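Local coordinates for peptidoglycan D,D-transpeptidase PbpA (Mycobacterium tuberculosis, PDB 3UN7), which probably cross-links the peptidoglycan of the mycobacterial cell wall as a penicillin-binding D,D-transpeptidase and is probably required for the regulation of cell length, at residues 197-202 with 267-272; 212-217 with 258-263; 411-416 with 428-433. All coordinates share one frame; numbering follows the deposited sequence.

Contact 1: residues 197-202 with 267-272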
loop_
_atom_site.group_PDB
_atom_site.type_symbol
_atom_site.label_atom_id
_atom_site.label_comp_id
_atom_site.label_asym_id
_atom_site.label_seq_id
_atom_site.Cartn_x
_atom_site.Cartn_y
_atom_site.Cartn_z
ATOM N N VAL A 197 15.377 -4.349 0.543
ATOM C CA VAL A 197 15.520 -3.246 -0.404
ATOM C C VAL A 197 16.141 -2.036 0.314
ATOM O O VAL A 197 17.029 -1.375 -0.220
ATOM C CB VAL A 197 14.162 -2.862 -1.040
ATOM C CG1 VAL A 197 14.286 -1.575 -1.843
ATOM C CG2 VAL A 197 13.638 -4.006 -1.931
ATOM N N ILE A 198 15.680 -1.759 1.532
ATOM C CA ILE A 198 16.200 -0.628 2.297
ATOM C C ILE A 198 17.611 -0.915 2.799
ATOM O O ILE A 198 18.498 -0.055 2.713
ATOM C CB ILE A 198 15.246 -0.242 3.466
ATOM C CG1 ILE A 198 13.849 0.122 2.936
ATOM C CG2 ILE A 198 15.822 0.888 4.309
ATOM C CD1 ILE A 198 13.823 1.115 1.768
ATOM N N THR A 199 17.827 -2.129 3.305
ATOM C CA THR A 199 19.143 -2.532 3.784
ATOM C C THR A 199 20.161 -2.405 2.646
ATOM O O THR A 199 21.262 -1.882 2.846
ATOM C CB THR A 199 19.130 -3.977 4.344
ATOM O OG1 THR A 199 18.120 -4.092 5.354
ATOM C CG2 THR A 199 20.514 -4.377 4.923
ATOM N N THR A 200 19.786 -2.877 1.459
ATOM C CA THR A 200 20.655 -2.805 0.279
ATOM C C THR A 200 20.935 -1.357 -0.127
ATOM O O THR A 200 22.087 -1.007 -0.403
ATOM C CB THR A 200 20.055 -3.581 -0.916
ATOM O OG1 THR A 200 19.767 -4.923 -0.502
ATOM C CG2 THR A 200 21.007 -3.600 -2.116
ATOM N N ALA A 201 19.882 -0.534 -0.164
ATOM C CA ALA A 201 19.999 0.890 -0.466
ATOM C C ALA A 201 20.977 1.583 0.494
ATOM O O ALA A 201 21.841 2.348 0.065
ATOM C CB ALA A 201 18.618 1.566 -0.397
ATOM N N ALA A 202 20.838 1.303 1.790
ATOM C CA ALA A 202 21.742 1.880 2.795
ATOM C C ALA A 202 23.191 1.451 2.581
ATOM O O ALA A 202 24.115 2.281 2.694
ATOM C CB ALA A 202 21.283 1.542 4.197
ATOM N N ASP A 267 22.762 3.598 12.434
ATOM C CA ASP A 267 22.590 5.001 12.002
ATOM C C ASP A 267 22.257 5.085 10.512
ATOM O O ASP A 267 21.327 5.791 10.115
ATOM C CB ASP A 267 23.842 5.832 12.280
ATOM C CG ASP A 267 24.054 6.121 13.768
ATOM O OD1 ASP A 267 23.084 6.063 14.562
ATOM O OD2 ASP A 267 25.210 6.423 14.135
ATOM N N ALA A 268 23.029 4.367 9.695
ATOM C CA ALA A 268 22.826 4.348 8.244
ATOM C C ALA A 268 21.478 3.748 7.849
ATOM O O ALA A 268 20.832 4.222 6.914
ATOM C CB ALA A 268 23.977 3.621 7.548
ATOM N N LEU A 269 21.042 2.718 8.572
ATOM C CA LEU A 269 19.761 2.069 8.265
ATOM C C LEU A 269 18.586 2.995 8.609
ATOM O O LEU A 269 17.657 3.148 7.813
ATOM C CB LEU A 269 19.657 0.692 8.948
ATOM C CG LEU A 269 18.620 -0.329 8.454
ATOM C CD1 LEU A 269 18.608 -0.521 6.926
ATOM C CD2 LEU A 269 18.858 -1.655 9.141
ATOM N N ARG A 270 18.659 3.627 9.784
ATOM C CA ARG A 270 17.698 4.649 10.230
ATOM C C ARG A 270 17.578 5.800 9.238
ATOM O O ARG A 270 16.474 6.290 8.972
ATOM C CB ARG A 270 18.139 5.252 11.579
ATOM C CG ARG A 270 18.084 4.311 12.779
ATOM C CD ARG A 270 18.327 5.058 14.120
ATOM N NE ARG A 270 18.466 4.115 15.234
ATOM C CZ ARG A 270 19.588 3.886 15.918
ATOM N NH1 ARG A 270 19.592 2.985 16.900
ATOM N NH2 ARG A 270 20.707 4.554 15.641
ATOM N N SER A 271 18.727 6.249 8.738
ATOM C CA SER A 271 18.810 7.339 7.781
ATOM C C SER A 271 18.182 6.969 6.447
ATOM O O SER A 271 17.457 7.776 5.857
ATOM C CB SER A 271 20.269 7.752 7.571
ATOM O OG SER A 271 20.369 8.734 6.540
ATOM N N MET A 272 18.451 5.755 5.972
ATOM C CA MET A 272 17.860 5.296 4.706
ATOM C C MET A 272 16.360 5.052 4.840
ATOM O O MET A 272 15.586 5.417 3.954
ATOM C CB MET A 272 18.576 4.061 4.148
ATOM C CG MET A 272 18.144 3.713 2.715
ATOM S SD MET A 272 18.382 5.081 1.549
ATOM C CE MET A 272 20.160 5.250 1.564
#
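M272 and A202 meet methylene to methyl, CB of M272 lying 3.7 Å from CB of A202, at the point where the two backbones come nearest, with CA atoms 5.5 Å apart. Beyond CB the methionine bends twice, at chi2 and chi3, and this curl wraps its chain along the helix backbone of 197-202. CG rests against the carbonyl O of I198 and, at 3.8 Å, against CB of A201; CE ends beside the carbonyl O of A201, 3.7 Å away. No hydrogen bond joins the segments, and the O atom of I198 is already taken by the helical bond from A202 N.

L269 makes the second group of contacts. Its CG stands anti to the backbone N (chi1 -162°), which carries the CD1 branch across to T199, 3.8 Å from its CA and close to OG1. The same methyl meets CG2 of I198 at 4.1 Å, the two side chains crossing at about a right angle, and CG2 of I198 also touches M272 CG. The segment axes pass 8.9 Å apart at 114°, with A201, A202 and A268 among the residues between them, a steep crossing of two helices in the helical part of the transpeptidase domain. Helix 196-205 begins three residues after S193, by similarity the acyl-ester nucleophile, and the T199 side chain lies about 10 Å from that of S193.

In the next shell, T199 OG1 hydrogen-bonds to the carbonyl O of S307, which fixes the hydroxyl beside the L269 methyl, and L269 itself touches S307. F276 packs on I198 and A201, while I323 of helix 317-328 reaches I198. Helix 254-264 adds F257 against T199 and T264 against A202.

Contact 2: residues 212-217 with 258-263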
loop_
_atom_site.group_PDB
_atom_site.type_symbol
_atom_site.label_atom_id
_atom_site.label_comp_id
_atom_site.label_asym_id
_atom_site.label_seq_id
_atom_site.Cartn_x
_atom_site.Cartn_y
_atom_site.Cartn_z
ATOM N N GLU A 212 30.549 -7.486 -3.998
ATOM C CA GLU A 212 31.279 -7.826 -2.790
ATOM C C GLU A 212 30.671 -9.047 -2.110
ATOM O O GLU A 212 29.475 -9.324 -2.244
ATOM C CB GLU A 212 31.362 -6.644 -1.820
ATOM C CG GLU A 212 30.057 -6.321 -1.110
ATOM C CD GLU A 212 30.266 -6.029 0.355
ATOM O OE1 GLU A 212 31.239 -6.571 0.953
ATOM O OE2 GLU A 212 29.456 -5.266 0.911
ATOM N N GLN A 213 31.509 -9.753 -1.360
ATOM C CA GLN A 213 31.192 -11.096 -0.900
ATOM C C GLN A 213 30.625 -11.116 0.514
ATOM O O GLN A 213 31.188 -10.506 1.417
ATOM C CB GLN A 213 32.442 -11.985 -1.011
ATOM C CG GLN A 213 32.950 -12.135 -2.460
ATOM C CD GLN A 213 31.957 -12.860 -3.350
ATOM O OE1 GLN A 213 31.486 -12.314 -4.352
ATOM N NE2 GLN A 213 31.607 -14.087 -2.969
ATOM N N LEU A 214 29.496 -11.809 0.683
ATOM C CA LEU A 214 28.850 -11.962 1.989
ATOM C C LEU A 214 28.613 -13.435 2.299
ATOM O O LEU A 214 28.562 -14.271 1.386
ATOM C CB LEU A 214 27.510 -11.220 2.023
ATOM C CG LEU A 214 27.510 -9.746 1.636
ATOM C CD1 LEU A 214 26.073 -9.278 1.303
ATOM C CD2 LEU A 214 28.115 -8.930 2.740
ATOM N N THR A 215 28.425 -13.740 3.580
ATOM C CA THR A 215 28.237 -15.122 4.021
ATOM C C THR A 215 27.099 -15.835 3.289
ATOM O O THR A 215 26.046 -15.250 3.017
ATOM C CB THR A 215 28.060 -15.254 5.557
ATOM O OG1 THR A 215 27.901 -16.637 5.888
ATOM C CG2 THR A 215 26.846 -14.473 6.064
ATOM N N ALA A 216 27.351 -17.096 2.951
ATOM C CA ALA A 216 26.355 -17.961 2.350
ATOM C C ALA A 216 25.818 -18.936 3.396
ATOM O O ALA A 216 24.973 -19.771 3.081
ATOM C CB ALA A 216 26.957 -18.718 1.168
ATOM N N ALA A 217 26.303 -18.803 4.634
ATOM C CA ALA A 217 25.973 -19.704 5.752
ATOM C C ALA A 217 24.473 -19.826 5.999
ATOM O O ALA A 217 23.765 -18.830 5.922
ATOM C CB ALA A 217 26.693 -19.256 7.047
ATOM N N VAL A 258 21.656 -10.019 7.274
ATOM C CA VAL A 258 21.941 -9.818 8.696
ATOM C C VAL A 258 23.377 -9.292 8.801
ATOM O O VAL A 258 23.634 -8.255 9.427
ATOM C CB VAL A 258 21.754 -11.133 9.505
ATOM C CG1 VAL A 258 22.307 -10.998 10.930
ATOM C CG2 VAL A 258 20.273 -11.516 9.542
ATOM N N GLN A 259 24.296 -9.994 8.152
ATOM C CA GLN A 259 25.711 -9.602 8.131
ATOM C C GLN A 259 25.891 -8.211 7.502
ATOM O O GLN A 259 26.566 -7.352 8.064
ATOM C CB GLN A 259 26.540 -10.661 7.394
ATOM C CG GLN A 259 28.049 -10.437 7.450
ATOM C CD GLN A 259 28.790 -11.350 6.515
ATOM O OE1 GLN A 259 28.419 -11.504 5.354
ATOM N NE2 GLN A 259 29.835 -11.982 7.021
ATOM N N LEU A 260 25.236 -7.979 6.367
ATOM C CA LEU A 260 25.343 -6.700 5.665
ATOM C C LEU A 260 24.795 -5.520 6.480
ATOM O O LEU A 260 25.416 -4.468 6.532
ATOM C CB LEU A 260 24.653 -6.771 4.293
ATOM C CG LEU A 260 24.673 -5.471 3.466
ATOM C CD1 LEU A 260 26.103 -5.138 3.016
ATOM C CD2 LEU A 260 23.724 -5.535 2.267
ATOM N N GLY A 261 23.627 -5.702 7.097
ATOM C CA GLY A 261 23.008 -4.643 7.887
ATOM C C GLY A 261 23.821 -4.281 9.115
ATOM O O GLY A 261 24.022 -3.103 9.424
ATOM N N ILE A 262 24.278 -5.295 9.834
ATOM C CA ILE A 262 25.152 -5.054 10.985
ATOM C C ILE A 262 26.419 -4.306 10.539
ATOM O O ILE A 262 26.838 -3.358 11.191
ATOM C CB ILE A 262 25.457 -6.357 11.768
ATOM C CG1 ILE A 262 24.185 -6.847 12.475
ATOM C CG2 ILE A 262 26.613 -6.150 12.773
ATOM C CD1 ILE A 262 24.223 -8.317 12.888
ATOM N N ARG A 263 26.985 -4.697 9.399
ATOM C CA ARG A 263 28.165 -4.012 8.856
ATOM C C ARG A 263 27.848 -2.553 8.517
ATOM O O ARG A 263 28.645 -1.651 8.778
ATOM C CB ARG A 263 28.645 -4.724 7.596
ATOM C CG ARG A 263 30.049 -4.346 7.167
ATOM C CD ARG A 263 30.240 -4.489 5.655
ATOM N NE ARG A 263 30.467 -5.841 5.118
ATOM C CZ ARG A 263 30.939 -6.909 5.770
ATOM N NH1 ARG A 263 31.265 -6.861 7.060
ATOM N NH2 ARG A 263 31.092 -8.055 5.106
#
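Q259 and R263 bring the flat groups to strand 213-215. The carboxamide of Q259 ends at the strand backbone: its OE1 accepts from T215 N at 2.9 Å, and the N-H...O angle of 173° makes the bond nearly straight. The donor sits 25° from the carbonyl plane. The amide also packs against the T215 side chain, with CD 3.7 Å from CG2, and OE1 lies near CA and CB of L214. Around the guanidinium of R263, the carbonyl O of Q213 is near the plane at the edge, at 4.4 Å from NH2, whereas CD2 of L214 (3.9 Å from NH2) and OE1 of E212 approach obliquely.

An extended chain lets Q259 span this distance: CG is anti to the backbone N (chi1 -173°) and the chain continues straight through CD. L214 touches both long side chains, CD2 lying near Q259 OE1 and R263 NH2, and places CD1 4.2 Å from CB of L260, while E212 OE2 lies 4.0 Å from L260 CD1.

Strand 213-215 pairs with strand 242-244 in a two-stranded antiparallel sheet, where L214 bonds to V243 through the backbone, and helix 254-264 lies against it. At the end of the strand, T215 OG1 accepts from A217 N, an ST turn.

Chemically, one well-aligned hydrogen bond ties the helix to the strand backbone. E212 and R263, with OE1 and NE 4.3 Å apart, are too distant for a salt bridge, so their opposite charges probably add only a diffuse attraction.

Contact 3: residues 411-416 with 428-433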
loop_
_atom_site.group_PDB
_atom_site.type_symbol
_atom_site.label_atom_id
_atom_site.label_comp_id
_atom_site.label_asym_id
_atom_site.label_seq_id
_atom_site.Cartn_x
_atom_site.Cartn_y
_atom_site.Cartn_z
ATOM N N HIS A 411 3.344 -13.397 7.018
ATOM C CA HIS A 411 2.721 -12.634 5.943
ATOM C C HIS A 411 3.479 -12.838 4.638
ATOM O O HIS A 411 4.664 -13.153 4.656
ATOM C CB HIS A 411 2.734 -11.143 6.276
ATOM C CG HIS A 411 2.030 -10.793 7.551
ATOM N ND1 HIS A 411 0.846 -11.382 7.935
ATOM C CD2 HIS A 411 2.334 -9.892 8.518
ATOM C CE1 HIS A 411 0.460 -10.873 9.094
ATOM N NE2 HIS A 411 1.345 -9.965 9.467
ATOM N N ALA A 412 2.809 -12.627 3.507
ATOM C CA ALA A 412 3.470 -12.717 2.209
ATOM C C ALA A 412 3.347 -11.361 1.553
ATOM O O ALA A 412 2.244 -10.829 1.445
ATOM C CB ALA A 412 2.820 -13.773 1.353
ATOM N N TRP A 413 4.484 -10.815 1.133
ATOM C CA TRP A 413 4.561 -9.511 0.507
ATOM C C TRP A 413 5.083 -9.655 -0.912
ATOM O O TRP A 413 5.927 -10.513 -1.185
ATOM C CB TRP A 413 5.582 -8.643 1.224
ATOM C CG TRP A 413 5.194 -7.969 2.509
ATOM C CD1 TRP A 413 5.489 -8.394 3.773
ATOM C CD2 TRP A 413 4.545 -6.693 2.652
ATOM N NE1 TRP A 413 5.026 -7.483 4.702
ATOM C CE2 TRP A 413 4.459 -6.421 4.036
ATOM C CE3 TRP A 413 4.017 -5.762 1.741
ATOM C CZ2 TRP A 413 3.852 -5.256 4.542
ATOM C CZ3 TRP A 413 3.410 -4.585 2.245
ATOM C CH2 TRP A 413 3.339 -4.350 3.631
ATOM N N TYR A 414 4.619 -8.771 -1.793
ATOM C CA TYR A 414 5.219 -8.572 -3.112
ATOM C C TYR A 414 5.215 -7.075 -3.348
ATOM O O TYR A 414 4.178 -6.439 -3.241
ATOM C CB TYR A 414 4.370 -9.251 -4.175
ATOM C CG TYR A 414 4.868 -9.186 -5.616
ATOM C CD1 TYR A 414 5.924 -9.993 -6.054
ATOM C CD2 TYR A 414 4.228 -8.371 -6.553
ATOM C CE1 TYR A 414 6.343 -9.971 -7.387
ATOM C CE2 TYR A 414 4.628 -8.335 -7.868
ATOM C CZ TYR A 414 5.691 -9.119 -8.279
ATOM O OH TYR A 414 6.057 -9.066 -9.593
ATOM N N ILE A 415 6.378 -6.503 -3.639
ATOM C CA ILE A 415 6.444 -5.112 -4.076
ATOM C C ILE A 415 7.115 -5.070 -5.445
ATOM O O ILE A 415 8.023 -5.859 -5.710
ATOM C CB ILE A 415 7.125 -4.169 -3.045
ATOM C CG1 ILE A 415 8.580 -4.577 -2.761
ATOM C CG2 ILE A 415 6.323 -4.153 -1.729
ATOM C CD1 ILE A 415 9.379 -3.487 -2.025
ATOM N N ALA A 416 6.644 -4.183 -6.323
ATOM C CA ALA A 416 7.071 -4.265 -7.721
ATOM C C ALA A 416 6.780 -3.011 -8.506
ATOM O O ALA A 416 5.984 -2.177 -8.089
ATOM C CB ALA A 416 6.424 -5.481 -8.411
ATOM N N ALA A 428 2.167 -2.749 -4.189
ATOM C CA ALA A 428 2.484 -3.552 -3.012
ATOM C C ALA A 428 1.311 -4.446 -2.735
ATOM O O ALA A 428 0.161 -3.990 -2.736
ATOM C CB ALA A 428 2.765 -2.695 -1.804
ATOM N N VAL A 429 1.612 -5.719 -2.503
ATOM C CA VAL A 429 0.599 -6.699 -2.121
ATOM C C VAL A 429 1.015 -7.211 -0.771
ATOM O O VAL A 429 2.170 -7.635 -0.577
ATOM C CB VAL A 429 0.543 -7.866 -3.113
ATOM C CG1 VAL A 429 -0.474 -8.929 -2.672
ATOM C CG2 VAL A 429 0.246 -7.363 -4.507
ATOM N N LEU A 430 0.100 -7.130 0.183
ATOM C CA LEU A 430 0.280 -7.841 1.436
ATOM C C LEU A 430 -0.827 -8.878 1.598
ATOM O O LEU A 430 -2.016 -8.526 1.589
ATOM C CB LEU A 430 0.297 -6.878 2.630
ATOM C CG LEU A 430 0.144 -7.651 3.946
ATOM C CD1 LEU A 430 1.483 -8.207 4.448
ATOM C CD2 LEU A 430 -0.526 -6.762 4.951
ATOM N N VAL A 431 -0.433 -10.155 1.717
ATOM C CA VAL A 431 -1.359 -11.224 2.044
ATOM C C VAL A 431 -1.060 -11.671 3.466
ATOM O O VAL A 431 -0.023 -12.303 3.726
ATOM C CB VAL A 431 -1.228 -12.457 1.100
ATOM C CG1 VAL A 431 -2.191 -13.535 1.535
ATOM C CG2 VAL A 431 -1.492 -12.063 -0.359
ATOM N N GLU A 432 -1.953 -11.318 4.384
ATOM C CA GLU A 432 -1.797 -11.697 5.786
ATOM C C GLU A 432 -1.846 -13.224 5.933
ATOM O O GLU A 432 -2.743 -13.884 5.396
ATOM C CB GLU A 432 -2.877 -11.034 6.641
ATOM C CG GLU A 432 -2.768 -9.513 6.667
ATOM C CD GLU A 432 -3.605 -8.874 7.755
ATOM O OE1 GLU A 432 -3.683 -9.431 8.870
ATOM O OE2 GLU A 432 -4.170 -7.793 7.494
ATOM N N ASN A 433 -0.862 -13.762 6.651
ATOM C CA ASN A 433 -0.715 -15.206 6.871
ATOM C C ASN A 433 -0.602 -16.005 5.566
ATOM O O ASN A 433 -0.921 -17.184 5.529
ATOM C CB ASN A 433 -1.849 -15.741 7.759
ATOM C CG ASN A 433 -1.740 -15.258 9.205
ATOM O OD1 ASN A 433 -1.575 -14.074 9.454
ATOM N ND2 ASN A 433 -1.826 -16.182 10.159
#
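Strands 411-418 and 425-431 form a beta hairpin, in which A412 to I415 pair with V431 to A428, running antiparallel. A412 and V431 are a hydrogen-bonded pair, as are Y414 and V429; the intervening W413 and L430 form a non-hydrogen-bonded pair. Four backbone bonds result, V431 N to A412 O being 2.8 Å with an N-H...O angle of 176°.

W413 and L430 share one face of the sheet. CD1 of L430 makes a CH-pi contact over the indole, 3.7 Å from the centroid of its five-membered ring and 19° off the ring normal. The indole is carried there by a chi1 of -80°, which sets CG anti to the carbonyl carbon. NE1 donates to P190 O, so the ring is fixed at its polar edge as well as on its face.

The hairpin belongs to the central antiparallel sheet of the transpeptidase domain, with strand 393-399 pairing to the outer side of 411-418; the W413 side chain lies about 7 Å from that of S193, the probable acylated serine. Further along the same face, I415 CG2 meets A428 CB at 3.8 Å.

Beside the A412-V431 pair, H411 ND1 accepts from N433 N at 3.2 Å, the donor lying in the imidazole plane. CB of H411 touches L430 CD1 at 3.7 Å, and the ring stacks on that of H401.

From the N terminus, the chain passes strands 131-136 and 143-149 of the five-stranded sheet before helix 196-205 and strand 213-215. Helix 254-264 returns to that strand, so contact 2 closes a loop of 40 residues; helix 266-275 follows at once and closes contact 1 around it, leaving contact 2 nested within contact 1. The two touch through CG2 of T199 and CA of G261, 3.9 Å apart. Contact 3 comes later, in series, closing only the short hairpin between strands 411-418 and 425-431. It meets contact 1 through V197 CG2 and I415 CD1, tying the helical region to the five-stranded sheet, while contact 2 stays about 15 Å from contact 3 at nearest atoms.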